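Local coordinates for protein formiminoglutamase (Trypanosoma cruzi, PDB 4MYK) that hydrolyses N-formimino-L-glutamate to L-glutamate and formamide, using a pair of manganese ions in an active site of the arginase type, at residues Pro137-Val142 / Gly228-Phe233; Ala78-Leu83 / Gly305-Pro310; Glu260-Cys265 / Val296-His301. The protein carries 1 engineered substitution. One frame throughout, in Å; residues are numbered along the deposited sequence.

Interaction 1 (Pro137-Val142 / Gly228-Phe233)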
ATOM      1  N   PRO A 137     -11.140  21.370 -34.214  1.00 25.95           N
ATOM      2  CA  PRO A 137     -10.110  21.477 -35.248  1.00 22.70           C
ATOM      3  C   PRO A 137      -8.917  22.331 -34.825  1.00 21.81           C
ATOM      4  O   PRO A 137      -9.041  23.550 -34.686  1.00 21.64           O
ATOM      5  CB  PRO A 137     -10.854  22.152 -36.393  1.00 26.12           C
ATOM      6  CG  PRO A 137     -12.263  21.668 -36.235  1.00 24.71           C
ATOM      7  CD  PRO A 137     -12.497  21.561 -34.759  1.00 22.73           C
ATOM      8  N   GLY A 138      -7.778  21.674 -34.615  1.00 25.76           N
ATOM      9  CA  GLY A 138      -6.511  22.338 -34.351  1.00 24.84           C
ATOM     10  C   GLY A 138      -6.335  22.935 -32.968  1.00 25.68           C
ATOM     11  O   GLY A 138      -5.277  23.476 -32.659  1.00 26.91           O
ATOM     12  N   ASP A 139      -7.361  22.828 -32.129  1.00 26.68           N
ATOM     13  CA  ASP A 139      -7.336  23.448 -30.803  1.00 25.41           C
ATOM     14  C   ASP A 139      -7.480  22.430 -29.661  1.00 25.46           C
ATOM     15  O   ASP A 139      -8.150  22.708 -28.659  1.00 23.51           O
ATOM     16  CB  ASP A 139      -8.437  24.513 -30.693  1.00 23.05           C
ATOM     17  CG  ASP A 139      -8.115  25.586 -29.669  1.00 22.30           C
ATOM     18  OD1 ASP A 139      -6.969  25.651 -29.180  1.00 20.21           O
ATOM     19  OD2 ASP A 139      -9.018  26.382 -29.362  1.00 29.46           O
ATOM     20  N   VAL A 140      -6.852  21.266 -29.807  1.00 18.61           N
ATOM     21  CA  VAL A 140      -6.983  20.212 -28.814  1.00 20.05           C
ATOM     22  C   VAL A 140      -5.714  20.057 -27.980  1.00 19.37           C
ATOM     23  O   VAL A 140      -4.602  20.143 -28.499  1.00 20.23           O
ATOM     24  CB  VAL A 140      -7.321  18.857 -29.474  1.00 21.13           C
ATOM     25  CG1 VAL A 140      -7.352  17.739 -28.432  1.00 17.93           C
ATOM     26  CG2 VAL A 140      -8.637  18.940 -30.217  1.00 21.60           C
ATOM     27  N   GLY A 141      -5.902  19.843 -26.681  1.00 17.58           N
ATOM     28  CA  GLY A 141      -4.829  19.451 -25.786  1.00 19.81           C
ATOM     29  C   GLY A 141      -5.029  18.023 -25.290  1.00 16.02           C
ATOM     30  O   GLY A 141      -6.151  17.533 -25.213  1.00 18.99           O
ATOM     31  N   VAL A 142      -3.936  17.347 -24.963  1.00 17.76           N
ATOM     32  CA  VAL A 142      -4.003  15.953 -24.519  1.00 18.76           C
ATOM     33  C   VAL A 142      -3.034  15.668 -23.364  1.00 17.33           C
ATOM     34  O   VAL A 142      -1.853  16.023 -23.427  1.00 16.82           O
ATOM     35  CB  VAL A 142      -3.726  14.958 -25.692  1.00 15.89           C
ATOM     36  CG1 VAL A 142      -3.771  13.486 -25.206  1.00 19.68           C
ATOM     37  CG2 VAL A 142      -4.698  15.183 -26.838  1.00 11.72           C
ATOM     38  N   GLY A 228      -4.191  23.125 -22.067  1.00 20.93           N
ATOM     39  CA  GLY A 228      -5.088  24.227 -22.365  1.00 20.85           C
ATOM     40  C   GLY A 228      -6.490  23.847 -22.802  1.00 20.21           C
ATOM     41  O   GLY A 228      -7.146  23.019 -22.176  1.00 20.37           O
ATOM     42  N   LYS A 229      -6.963  24.472 -23.875  1.00 23.26           N
ATOM     43  CA  LYS A 229      -8.352  24.314 -24.283  1.00 19.82           C
ATOM     44  C   LYS A 229      -8.634  22.902 -24.769  1.00 21.77           C
ATOM     45  O   LYS A 229      -7.757  22.244 -25.331  1.00 18.90           O
ATOM     46  CB  LYS A 229      -8.707  25.299 -25.388  1.00 20.61           C
ATOM     47  CG  LYS A 229      -8.428  26.738 -25.047  1.00 24.68           C
ATOM     48  CD  LYS A 229      -9.584  27.617 -25.468  1.00 30.62           C
ATOM     49  CE  LYS A 229     -10.156  27.188 -26.813  1.00 32.77           C
ATOM     50  NZ  LYS A 229     -11.330  28.020 -27.239  1.00 41.73           N
ATOM     51  N   ASN A 230      -9.863  22.444 -24.549  1.00 19.59           N
ATOM     52  CA  ASN A 230     -10.325  21.211 -25.157  1.00 20.01           C
ATOM     53  C   ASN A 230      -9.401  20.058 -24.827  1.00 20.93           C
ATOM     54  O   ASN A 230      -8.943  19.331 -25.711  1.00 20.77           O
ATOM     55  CB  ASN A 230     -10.436  21.388 -26.672  1.00 20.61           C
ATOM     56  CG  ASN A 230     -11.340  22.539 -27.050  1.00 21.40           C
ATOM     57  OD1 ASN A 230     -12.406  22.723 -26.461  1.00 21.79           O
ATOM     58  ND2 ASN A 230     -10.919  23.326 -28.027  1.00 23.56           N
ATOM     59  N   THR A 231      -9.134  19.905 -23.536  1.00 20.04           N
ATOM     60  CA  THR A 231      -8.231  18.877 -23.047  1.00 16.08           C
ATOM     61  C   THR A 231      -8.897  17.501 -22.907  1.00 17.43           C
ATOM     62  O   THR A 231      -9.977  17.359 -22.333  1.00 19.28           O
ATOM     63  CB  THR A 231      -7.605  19.301 -21.723  1.00 17.84           C
ATOM     64  OG1 THR A 231      -6.783  20.447 -21.946  1.00 20.21           O
ATOM     65  CG2 THR A 231      -6.751  18.201 -21.172  1.00 15.24           C
ATOM     66  N   PHE A 232      -8.230  16.503 -23.482  1.00 18.66           N
ATOM     67  CA  PHE A 232      -8.586  15.093 -23.372  1.00 17.06           C
ATOM     68  C   PHE A 232      -7.842  14.540 -22.158  1.00 17.22           C
ATOM     69  O   PHE A 232      -6.609  14.474 -22.160  1.00 17.43           O
ATOM     70  CB  PHE A 232      -8.164  14.370 -24.664  1.00 13.03           C
ATOM     71  CG  PHE A 232      -8.260  12.876 -24.602  1.00 14.67           C
ATOM     72  CD1 PHE A 232      -9.072  12.238 -23.671  1.00 16.83           C
ATOM     73  CD2 PHE A 232      -7.542  12.094 -25.493  1.00 18.10           C
ATOM     74  CE1 PHE A 232      -9.155  10.847 -23.627  1.00 15.94           C
ATOM     75  CE2 PHE A 232      -7.630  10.702 -25.451  1.00 17.94           C
ATOM     76  CZ  PHE A 232      -8.438  10.086 -24.509  1.00 16.32           C
ATOM     77  N   PHE A 233      -8.593  14.172 -21.118  1.00 17.26           N
ATOM     78  CA  PHE A 233      -8.014  13.658 -19.877  1.00 15.63           C
ATOM     79  C   PHE A 233      -7.983  12.135 -19.936  1.00 15.76           C
ATOM     80  O   PHE A 233      -8.990  11.476 -19.693  1.00 14.08           O
ATOM     81  CB  PHE A 233      -8.806  14.160 -18.663  1.00 17.14           C
ATOM     82  CG  PHE A 233      -8.161  13.847 -17.329  1.00 23.12           C
ATOM     83  CD1 PHE A 233      -6.843  14.218 -17.066  1.00 19.22           C
ATOM     84  CD2 PHE A 233      -8.882  13.203 -16.324  1.00 18.49           C
ATOM     85  CE1 PHE A 233      -6.257  13.925 -15.830  1.00 14.76           C
ATOM     86  CE2 PHE A 233      -8.298  12.923 -15.100  1.00 14.61           C
ATOM     87  CZ  PHE A 233      -6.990  13.284 -14.856  1.00 13.62           C
TER
HETATM   88  O   HOH W   1     -11.859  25.840 -29.968  1.00 34.52           O
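Two neighbouring strands of the central parallel sheet of the arginase fold begin here, G141 pairing with T231 and V142 with F232. The bond that sets their register runs from F232 N to G141 O, 2.9 Å long and close to straight at 166°. T231 CA adds a CA-H...O contact of 3.3 Å to the same G141 O. G141 N reaches back toward the residues just before the strand; its bond to N230 O is doubtful because that oxygen is not securely placed, and the one to K229 O is weak.

Ahead of the strands, side chains take over. N230 has CG opposite its own carbonyl carbon (chi1 -56°), which swings the amide across to the other segment, and ND2 donates to D139 O at 2.9 Å and 158°. The acceptor lies in the amide plane, but ND2 stands above the plane of the D139 carbonyl. The D139 carboxylate is turned at right angles to this amide. D139 OD2 forms a long salt bridge with K229 NZ (3.5 Å), the lysine chain being bent midway, and accepts from a water that also takes a weak bond from N230 ND2. The other carboxylate oxygen, D139 OD1, makes a salt bridge to R179.

On the sheet face toward helix 125-135, V142 CG1 and F232 CD2 lie 4.0 Å apart, the two side chains running side by side in the same direction. The strands that start at G141 and T231 lead to the manganese ligands D146, just past the end of strand 141-145, and D236, at the end of strand 231-236, as is usual for the arginase/deacetylase alpha/beta fold.

Interaction 2 (Ala78-Leu83 / Gly305-Pro310). Engineered in segment 305-310: P310 (natural residue Ser).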
ATOM      1  N   ALA A  78     -23.745  16.657  -6.187  1.00 22.64           N
ATOM      2  CA  ALA A  78     -23.822  16.391  -7.627  1.00 24.57           C
ATOM      3  C   ALA A  78     -25.225  15.961  -8.025  1.00 22.27           C
ATOM      4  O   ALA A  78     -25.444  15.494  -9.144  1.00 24.73           O
ATOM      5  CB  ALA A  78     -22.796  15.317  -8.046  1.00 21.06           C
ATOM      6  N   SER A  79     -26.168  16.128  -7.098  1.00 22.21           N
ATOM      7  CA  SER A  79     -27.550  15.695  -7.279  1.00 26.46           C
ATOM      8  C   SER A  79     -28.191  16.227  -8.554  1.00 25.83           C
ATOM      9  O   SER A  79     -29.134  15.627  -9.069  1.00 23.94           O
ATOM     10  CB  SER A  79     -28.393  16.089  -6.066  1.00 20.13           C
ATOM     11  OG  SER A  79     -28.024  15.316  -4.938  1.00 21.86           O
ATOM     12  N   HIS A  80     -27.677  17.344  -9.061  1.00 25.01           N
ATOM     13  CA  HIS A  80     -28.275  17.993 -10.231  1.00 31.31           C
ATOM     14  C   HIS A  80     -27.820  17.430 -11.589  1.00 31.09           C
ATOM     15  O   HIS A  80     -28.422  17.736 -12.618  1.00 32.89           O
ATOM     16  CB  HIS A  80     -28.063  19.515 -10.178  1.00 33.75           C
ATOM     17  CG  HIS A  80     -26.707  19.958 -10.630  1.00 35.38           C
ATOM     18  ND1 HIS A  80     -25.654  20.152  -9.759  1.00 33.45           N
ATOM     19  CD2 HIS A  80     -26.232  20.255 -11.862  1.00 32.20           C
ATOM     20  CE1 HIS A  80     -24.590  20.543 -10.436  1.00 32.00           C
ATOM     21  NE2 HIS A  80     -24.913  20.610 -11.716  1.00 31.28           N
ATOM     22  N   LEU A  81     -26.764  16.618 -11.597  1.00 25.61           N
ATOM     23  CA  LEU A  81     -26.218  16.105 -12.848  1.00 22.29           C
ATOM     24  C   LEU A  81     -27.034  14.918 -13.321  1.00 24.81           C
ATOM     25  O   LEU A  81     -27.636  14.213 -12.515  1.00 25.75           O
ATOM     26  CB  LEU A  81     -24.761  15.675 -12.675  1.00 22.67           C
ATOM     27  CG  LEU A  81     -23.669  16.739 -12.578  1.00 20.55           C
ATOM     28  CD1 LEU A  81     -22.307  16.092 -12.358  1.00 20.00           C
ATOM     29  CD2 LEU A  81     -23.657  17.594 -13.819  1.00 21.34           C
ATOM     30  N   LYS A  82     -27.061  14.708 -14.634  1.00 27.21           N
ATOM     31  CA  LYS A  82     -27.665  13.509 -15.204  1.00 29.21           C
ATOM     32  C   LYS A  82     -26.613  12.717 -15.946  1.00 24.25           C
ATOM     33  O   LYS A  82     -25.884  13.261 -16.771  1.00 22.09           O
ATOM     34  CB  LYS A  82     -28.842  13.841 -16.137  1.00 29.92           C
ATOM     35  CG  LYS A  82     -30.121  14.225 -15.402  1.00 26.86           C
ATOM     36  CD  LYS A  82     -31.162  14.744 -16.361  1.00 27.19           C
ATOM     37  CE  LYS A  82     -30.539  15.702 -17.358  1.00 33.73           C
ATOM     38  NZ  LYS A  82     -29.621  16.710 -16.725  1.00 35.49           N
ATOM     39  N   LEU A  83     -26.536  11.431 -15.618  1.00 23.71           N
ATOM     40  CA  LEU A  83     -25.631  10.504 -16.273  1.00 21.64           C
ATOM     41  C   LEU A  83     -26.419   9.597 -17.199  1.00 23.64           C
ATOM     42  O   LEU A  83     -27.593   9.315 -16.961  1.00 25.02           O
ATOM     43  CB  LEU A  83     -24.908   9.644 -15.239  1.00 24.82           C
ATOM     44  CG  LEU A  83     -23.602  10.141 -14.631  1.00 24.99           C
ATOM     45  CD1 LEU A  83     -23.596  11.657 -14.502  1.00 22.37           C
ATOM     46  CD2 LEU A  83     -23.379   9.466 -13.286  1.00 22.84           C
ATOM     47  N   GLY A 305     -16.347  16.867  -9.277  1.00 16.91           N
ATOM     48  CA  GLY A 305     -15.646  18.032  -9.773  1.00 17.84           C
ATOM     49  C   GLY A 305     -16.463  18.709 -10.852  1.00 20.40           C
ATOM     50  O   GLY A 305     -16.558  19.938 -10.912  1.00 18.99           O
ATOM     51  N   PHE A 306     -17.059  17.885 -11.706  1.00 16.57           N
ATOM     52  CA  PHE A 306     -17.884  18.367 -12.807  1.00 19.73           C
ATOM     53  C   PHE A 306     -19.083  19.152 -12.282  1.00 20.05           C
ATOM     54  O   PHE A 306     -19.432  20.213 -12.809  1.00 20.87           O
ATOM     55  CB  PHE A 306     -18.359  17.187 -13.643  1.00 16.77           C
ATOM     56  CG  PHE A 306     -18.850  17.567 -15.001  1.00 17.06           C
ATOM     57  CD1 PHE A 306     -17.960  17.722 -16.060  1.00 18.69           C
ATOM     58  CD2 PHE A 306     -20.202  17.763 -15.230  1.00 17.28           C
ATOM     59  CE1 PHE A 306     -18.410  18.066 -17.321  1.00 17.68           C
ATOM     60  CE2 PHE A 306     -20.659  18.107 -16.484  1.00 18.24           C
ATOM     61  CZ  PHE A 306     -19.758  18.255 -17.535  1.00 17.52           C
ATOM     62  N   ALA A 307     -19.701  18.633 -11.230  1.00 17.75           N
ATOM     63  CA  ALA A 307     -20.854  19.300 -10.639  1.00 19.00           C
ATOM     64  C   ALA A 307     -20.551  20.751 -10.243  1.00 22.82           C
ATOM     65  O   ALA A 307     -21.472  21.536 -10.003  1.00 24.75           O
ATOM     66  CB  ALA A 307     -21.372  18.509  -9.438  1.00 20.02           C
ATOM     67  N   THR A 308     -19.268  21.108 -10.176  1.00 23.23           N
ATOM     68  CA  THR A 308     -18.895  22.446  -9.729  1.00 23.57           C
ATOM     69  C   THR A 308     -18.681  23.433 -10.866  1.00 24.92           C
ATOM     70  O   THR A 308     -18.697  24.635 -10.628  1.00 25.24           O
ATOM     71  CB  THR A 308     -17.647  22.476  -8.788  1.00 19.68           C
ATOM     72  OG1 THR A 308     -16.487  22.039  -9.499  1.00 21.35           O
ATOM     73  CG2 THR A 308     -17.857  21.613  -7.543  1.00 19.97           C
ATOM     74  N   ARG A 309     -18.486  22.958 -12.094  1.00 27.35           N
ATOM     75  CA  ARG A 309     -18.317  23.926 -13.175  1.00 25.86           C
ATOM     76  C   ARG A 309     -19.607  24.661 -13.519  1.00 26.96           C
ATOM     77  O   ARG A 309     -20.701  24.091 -13.426  1.00 30.11           O
ATOM     78  CB  ARG A 309     -17.672  23.346 -14.439  1.00 24.44           C
ATOM     79  CG  ARG A 309     -17.655  21.856 -14.596  1.00 21.55           C
ATOM     80  CD  ARG A 309     -17.077  21.521 -15.987  1.00 21.00           C
ATOM     81  NE  ARG A 309     -16.054  20.475 -15.964  1.00 20.99           N
ATOM     82  CZ  ARG A 309     -15.500  19.944 -17.049  1.00 21.38           C
ATOM     83  NH1 ARG A 309     -15.866  20.357 -18.255  1.00 20.17           N
ATOM     84  NH2 ARG A 309     -14.584  18.992 -16.926  1.00 20.73           N
ATOM     85  N   PRO A 310     -19.472  25.943 -13.899  1.00 31.57           N
ATOM     86  CA  PRO A 310     -20.535  26.823 -14.406  1.00 33.62           C
ATOM     87  C   PRO A 310     -21.498  26.117 -15.370  1.00 30.81           C
ATOM     88  O   PRO A 310     -21.388  26.283 -16.588  1.00 31.79           O
ATOM     89  CB  PRO A 310     -19.748  27.910 -15.141  1.00 30.14           C
ATOM     90  CG  PRO A 310     -18.477  28.025 -14.353  1.00 29.04           C
ATOM     91  CD  PRO A 310     -18.170  26.636 -13.829  1.00 29.71           C
TER
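Two type I turns meet here, one from A78 to L81 and the other from F306 to R309, with A78 CA and A307 CA 5.1 Å apart. Each is closed by its own backbone bond, L81 N to A78 O and R309 N to F306 O, while no hydrogen bond passes between the segments. The contact is therefore mostly apolar. A307 CB is its hub: it lies 3.7 Å from A78 CA, close to A78 CB as well, and 3.9 Å from L81 CD1. The other branch of the leucine, CD2, comes up to the edge of the F306 ring, in its plane, at 3.7 Å from F306 CD2.

H80 holds CG between its backbone N and carbonyl carbon (chi1 80°), which turns the ring back with one face toward L81 CG, offset to its rim, and one edge toward the other turn. H80 CE1 approaches A307 O to 3.3 Å, the oxygen lying in the ring plane. F306 also meets F114 edge-to-face, and its CD1 lies over one face of the R309 guanidinium, toward the rim; that group is bonded to G269 O and V274 O. Thus the C-terminal end of helix 290-306 packs against the connection into strand 83-88, the edge strand of the arginase alpha/beta sheet within this chain.

Interaction 3 (Glu260-Cys265 / Val296-His301); sequences EAFDMC and VYMFYH
F262 reaches from helix 258-270 to helix 290-306 and touches H301, M298 and Y297 in turn. Both helices belong to the layer that packs on one face of the sheet in the arginase alpha/beta fold. Their local axes run 7.8 Å apart at closest and 32° from parallel.

F262 CB sits 3.4 Å from the centroid of the H301 ring, almost exactly on the ring normal, in a CH-pi contact. With CG beside the backbone N (chi1 -63°), the phenyl then heads out past the imidazole instead of covering it. CG is still over the rim of the histidine, and F262 CD2 is 3.3 Å from H301 CE1. The two planes are only 17° apart, yet the rings are slid so far, 4.5 Å between centroids, that they barely overlap. Along the opposite edge of the phenyl, F262 CD1 meets M298 CG at 3.7 Å, the methionine carbon lying in the ring plane; CE1 touches that same carbon and Y297 CB. At the tip, F262 CZ presses on Y297 CB at 3.4 Å. V254 of the second subunit also packs on this phenylalanine.

A bond within its own helix holds the imidazole in place. H301 ND1 donates a nearly straight bond of 2.8 Å to Y297 O, one turn back, which lies in the ring plane. H301 N reaches that oxygen too, from the opposite face of the carbonyl, so two bonds grip one acceptor, and the one from ND1 fixes the rotation of the ring.

Deeper, toward F235 of the sheet, M298 runs alongside A261 CB, and the bend at its last torsion brings M298 CE to 3.8 Å from C265 SG.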
ATOM      1  N   GLU A 260      -4.407  10.302  -4.522  1.00 14.67           N
ATOM      2  CA  GLU A 260      -3.901  11.206  -5.551  1.00 14.46           C
ATOM      3  C   GLU A 260      -4.755  11.111  -6.806  1.00 15.25           C
ATOM      4  O   GLU A 260      -5.148  12.130  -7.373  1.00 16.83           O
ATOM      5  CB  GLU A 260      -2.448  10.880  -5.882  1.00 15.77           C
ATOM      6  CG  GLU A 260      -1.476  11.223  -4.772  1.00 15.76           C
ATOM      7  CD  GLU A 260      -0.077  10.767  -5.107  1.00 19.89           C
ATOM      8  OE1 GLU A 260       0.059   9.645  -5.649  1.00 18.86           O
ATOM      9  OE2 GLU A 260       0.882  11.529  -4.842  1.00 22.40           O
ATOM     10  N   ALA A 261      -5.039   9.881  -7.223  1.00 15.07           N
ATOM     11  CA  ALA A 261      -5.901   9.624  -8.367  1.00 15.24           C
ATOM     12  C   ALA A 261      -7.251  10.330  -8.210  1.00 13.77           C
ATOM     13  O   ALA A 261      -7.672  11.071  -9.097  1.00 15.72           O
ATOM     14  CB  ALA A 261      -6.091   8.131  -8.557  1.00 16.14           C
ATOM     15  N   PHE A 262      -7.920  10.101  -7.082  1.00 14.47           N
ATOM     16  CA  PHE A 262      -9.190  10.760  -6.782  1.00 13.45           C
ATOM     17  C   PHE A 262      -9.046  12.276  -6.853  1.00 17.13           C
ATOM     18  O   PHE A 262      -9.834  12.953  -7.515  1.00 16.96           O
ATOM     19  CB  PHE A 262      -9.666  10.411  -5.379  1.00 15.11           C
ATOM     20  CG  PHE A 262      -9.952   8.964  -5.178  1.00 15.34           C
ATOM     21  CD1 PHE A 262      -9.909   8.083  -6.241  1.00 15.48           C
ATOM     22  CD2 PHE A 262     -10.268   8.481  -3.918  1.00 13.33           C
ATOM     23  CE1 PHE A 262     -10.176   6.740  -6.053  1.00 17.75           C
ATOM     24  CE2 PHE A 262     -10.535   7.148  -3.718  1.00 14.58           C
ATOM     25  CZ  PHE A 262     -10.492   6.270  -4.788  1.00 18.15           C
ATOM     26  N   ASP A 263      -8.051  12.804  -6.147  1.00 14.07           N
ATOM     27  CA  ASP A 263      -7.799  14.238  -6.138  1.00 14.79           C
ATOM     28  C   ASP A 263      -7.573  14.798  -7.541  1.00 16.36           C
ATOM     29  O   ASP A 263      -7.989  15.920  -7.838  1.00 16.52           O
ATOM     30  CB  ASP A 263      -6.600  14.565  -5.255  1.00 15.89           C
ATOM     31  CG  ASP A 263      -6.894  14.396  -3.770  1.00 16.94           C
ATOM     32  OD1 ASP A 263      -7.993  13.934  -3.422  1.00 18.63           O
ATOM     33  OD2 ASP A 263      -6.018  14.730  -2.952  1.00 19.21           O
ATOM     34  N   MET A 264      -6.906  14.023  -8.394  1.00 12.62           N
ATOM     35  CA  MET A 264      -6.642  14.450  -9.769  1.00 15.42           C
ATOM     36  C   MET A 264      -7.897  14.409 -10.626  1.00 14.65           C
ATOM     37  O   MET A 264      -8.104  15.267 -11.481  1.00 18.59           O
ATOM     38  CB  MET A 264      -5.577  13.569 -10.420  1.00 18.20           C
ATOM     39  CG  MET A 264      -4.180  13.720  -9.854  1.00 14.19           C
ATOM     40  SD  MET A 264      -3.124  12.393 -10.470  1.00 16.18           S
ATOM     41  CE  MET A 264      -3.167  12.711 -12.234  1.00 14.18           C
ATOM     42  N   CYS A 265      -8.722  13.391 -10.412  1.00 14.90           N
ATOM     43  CA  CYS A 265      -9.996  13.286 -11.113  1.00 14.70           C
ATOM     44  C   CYS A 265     -10.962  14.418 -10.729  1.00 16.33           C
ATOM     45  O   CYS A 265     -11.662  14.951 -11.585  1.00 14.50           O
ATOM     46  CB  CYS A 265     -10.626  11.911 -10.888  1.00 16.23           C
ATOM     47  SG  CYS A 265      -9.774  10.629 -11.813  1.00 14.39           S
ATOM     48  N   VAL A 296     -14.204   3.155 -10.173  1.00 14.63           N
ATOM     49  CA  VAL A 296     -15.504   3.818 -10.006  1.00 14.38           C
ATOM     50  C   VAL A 296     -15.369   5.063  -9.124  1.00 15.39           C
ATOM     51  O   VAL A 296     -15.971   6.095  -9.406  1.00 15.87           O
ATOM     52  CB  VAL A 296     -16.599   2.850  -9.454  1.00 14.84           C
ATOM     53  CG1 VAL A 296     -17.863   3.607  -9.096  1.00 14.71           C
ATOM     54  CG2 VAL A 296     -16.910   1.738 -10.469  1.00 16.11           C
ATOM     55  N   TYR A 297     -14.562   4.965  -8.071  1.00 13.58           N
ATOM     56  CA  TYR A 297     -14.342   6.096  -7.177  1.00 14.22           C
ATOM     57  C   TYR A 297     -13.603   7.239  -7.862  1.00 14.99           C
ATOM     58  O   TYR A 297     -13.833   8.406  -7.568  1.00 15.21           O
ATOM     59  CB  TYR A 297     -13.598   5.656  -5.918  1.00 16.50           C
ATOM     60  CG  TYR A 297     -14.510   5.089  -4.846  1.00 15.72           C
ATOM     61  CD1 TYR A 297     -15.643   5.785  -4.438  1.00 14.82           C
ATOM     62  CD2 TYR A 297     -14.235   3.872  -4.236  1.00 16.19           C
ATOM     63  CE1 TYR A 297     -16.481   5.275  -3.464  1.00 18.93           C
ATOM     64  CE2 TYR A 297     -15.065   3.359  -3.256  1.00 15.57           C
ATOM     65  CZ  TYR A 297     -16.189   4.063  -2.874  1.00 20.59           C
ATOM     66  OH  TYR A 297     -17.022   3.565  -1.895  1.00 23.40           O
ATOM     67  N   MET A 298     -12.721   6.897  -8.791  1.00 16.42           N
ATOM     68  CA  MET A 298     -12.054   7.897  -9.615  1.00 14.09           C
ATOM     69  C   MET A 298     -13.052   8.669 -10.492  1.00 15.36           C
ATOM     70  O   MET A 298     -13.007   9.903 -10.567  1.00 16.47           O
ATOM     71  CB  MET A 298     -10.983   7.232 -10.476  1.00 11.89           C
ATOM     72  CG  MET A 298      -9.705   6.905  -9.734  1.00 12.92           C
ATOM     73  SD  MET A 298      -8.512   5.993 -10.741  1.00 15.77           S
ATOM     74  CE  MET A 298      -8.139   7.163 -12.046  1.00 15.28           C
ATOM     75  N   PHE A 299     -13.933   7.935 -11.170  1.00 14.26           N
ATOM     76  CA  PHE A 299     -15.022   8.526 -11.967  1.00 14.60           C
ATOM     77  C   PHE A 299     -15.952   9.356 -11.072  1.00 14.68           C
ATOM     78  O   PHE A 299     -16.382  10.451 -11.428  1.00 15.46           O
ATOM     79  CB  PHE A 299     -15.806   7.411 -12.679  1.00 15.27           C
ATOM     80  CG  PHE A 299     -17.111   7.863 -13.287  1.00 14.52           C
ATOM     81  CD1 PHE A 299     -17.127   8.592 -14.463  1.00 15.33           C
ATOM     82  CD2 PHE A 299     -18.322   7.539 -12.687  1.00 13.88           C
ATOM     83  CE1 PHE A 299     -18.320   9.011 -15.015  1.00 15.34           C
ATOM     84  CE2 PHE A 299     -19.520   7.950 -13.236  1.00 13.41           C
ATOM     85  CZ  PHE A 299     -19.520   8.681 -14.400  1.00 17.55           C
ATOM     86  N   TYR A 300     -16.253   8.806  -9.903  1.00 15.08           N
ATOM     87  CA  TYR A 300     -17.057   9.478  -8.899  1.00 15.16           C
ATOM     88  C   TYR A 300     -16.504  10.867  -8.555  1.00 14.95           C
ATOM     89  O   TYR A 300     -17.245  11.843  -8.506  1.00 16.24           O
ATOM     90  CB  TYR A 300     -17.136   8.604  -7.641  1.00 15.99           C
ATOM     91  CG  TYR A 300     -17.675   9.326  -6.429  1.00 18.37           C
ATOM     92  CD1 TYR A 300     -19.010   9.703  -6.361  1.00 20.06           C
ATOM     93  CD2 TYR A 300     -16.853   9.635  -5.357  1.00 17.04           C
ATOM     94  CE1 TYR A 300     -19.511  10.372  -5.262  1.00 17.65           C
ATOM     95  CE2 TYR A 300     -17.341  10.310  -4.256  1.00 17.02           C
ATOM     96  CZ  TYR A 300     -18.675  10.675  -4.214  1.00 19.25           C
ATOM     97  OH  TYR A 300     -19.181  11.344  -3.118  1.00 18.83           O
ATOM     98  N   HIS A 301     -15.198  10.948  -8.322  1.00 15.43           N
ATOM     99  CA  HIS A 301     -14.558  12.210  -7.976  1.00 13.25           C
ATOM    100  C   HIS A 301     -14.602  13.146  -9.168  1.00 16.49           C
ATOM    101  O   HIS A 301     -14.834  14.347  -9.014  1.00 16.30           O
ATOM    102  CB  HIS A 301     -13.112  11.982  -7.513  1.00 16.31           C
ATOM    103  CG  HIS A 301     -12.998  11.575  -6.074  1.00 17.36           C
ATOM    104  ND1 HIS A 301     -13.154  10.273  -5.651  1.00 15.88           N
ATOM    105  CD2 HIS A 301     -12.763  12.306  -4.956  1.00 16.94           C
ATOM    106  CE1 HIS A 301     -13.017  10.217  -4.337  1.00 18.37           C
ATOM    107  NE2 HIS A 301     -12.781  11.437  -3.890  1.00 18.02           N
TER

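Interaction 3 touches both of the others, though its centre is 21 Å from that of interaction 1 and 14 Å from that of interaction 2. Strand 231-236, begun in interaction 1, runs under helix 258-270, and F233 CZ packs 4.1 Å from M264 O. L83 CD2 and F299 CZ, also 4.1 Å apart, join interaction 3 to interaction 2, which uses the end of the same helix 290-306. Interactions 1 and 2 do not touch; their nearest atoms are about 7 Å apart. Along the chain, interaction 2 encloses both others. None of the three forms the metal site: a bound manganese ion lies about 11 Å from the F232 side chain, and one about 12 Å from that of M298.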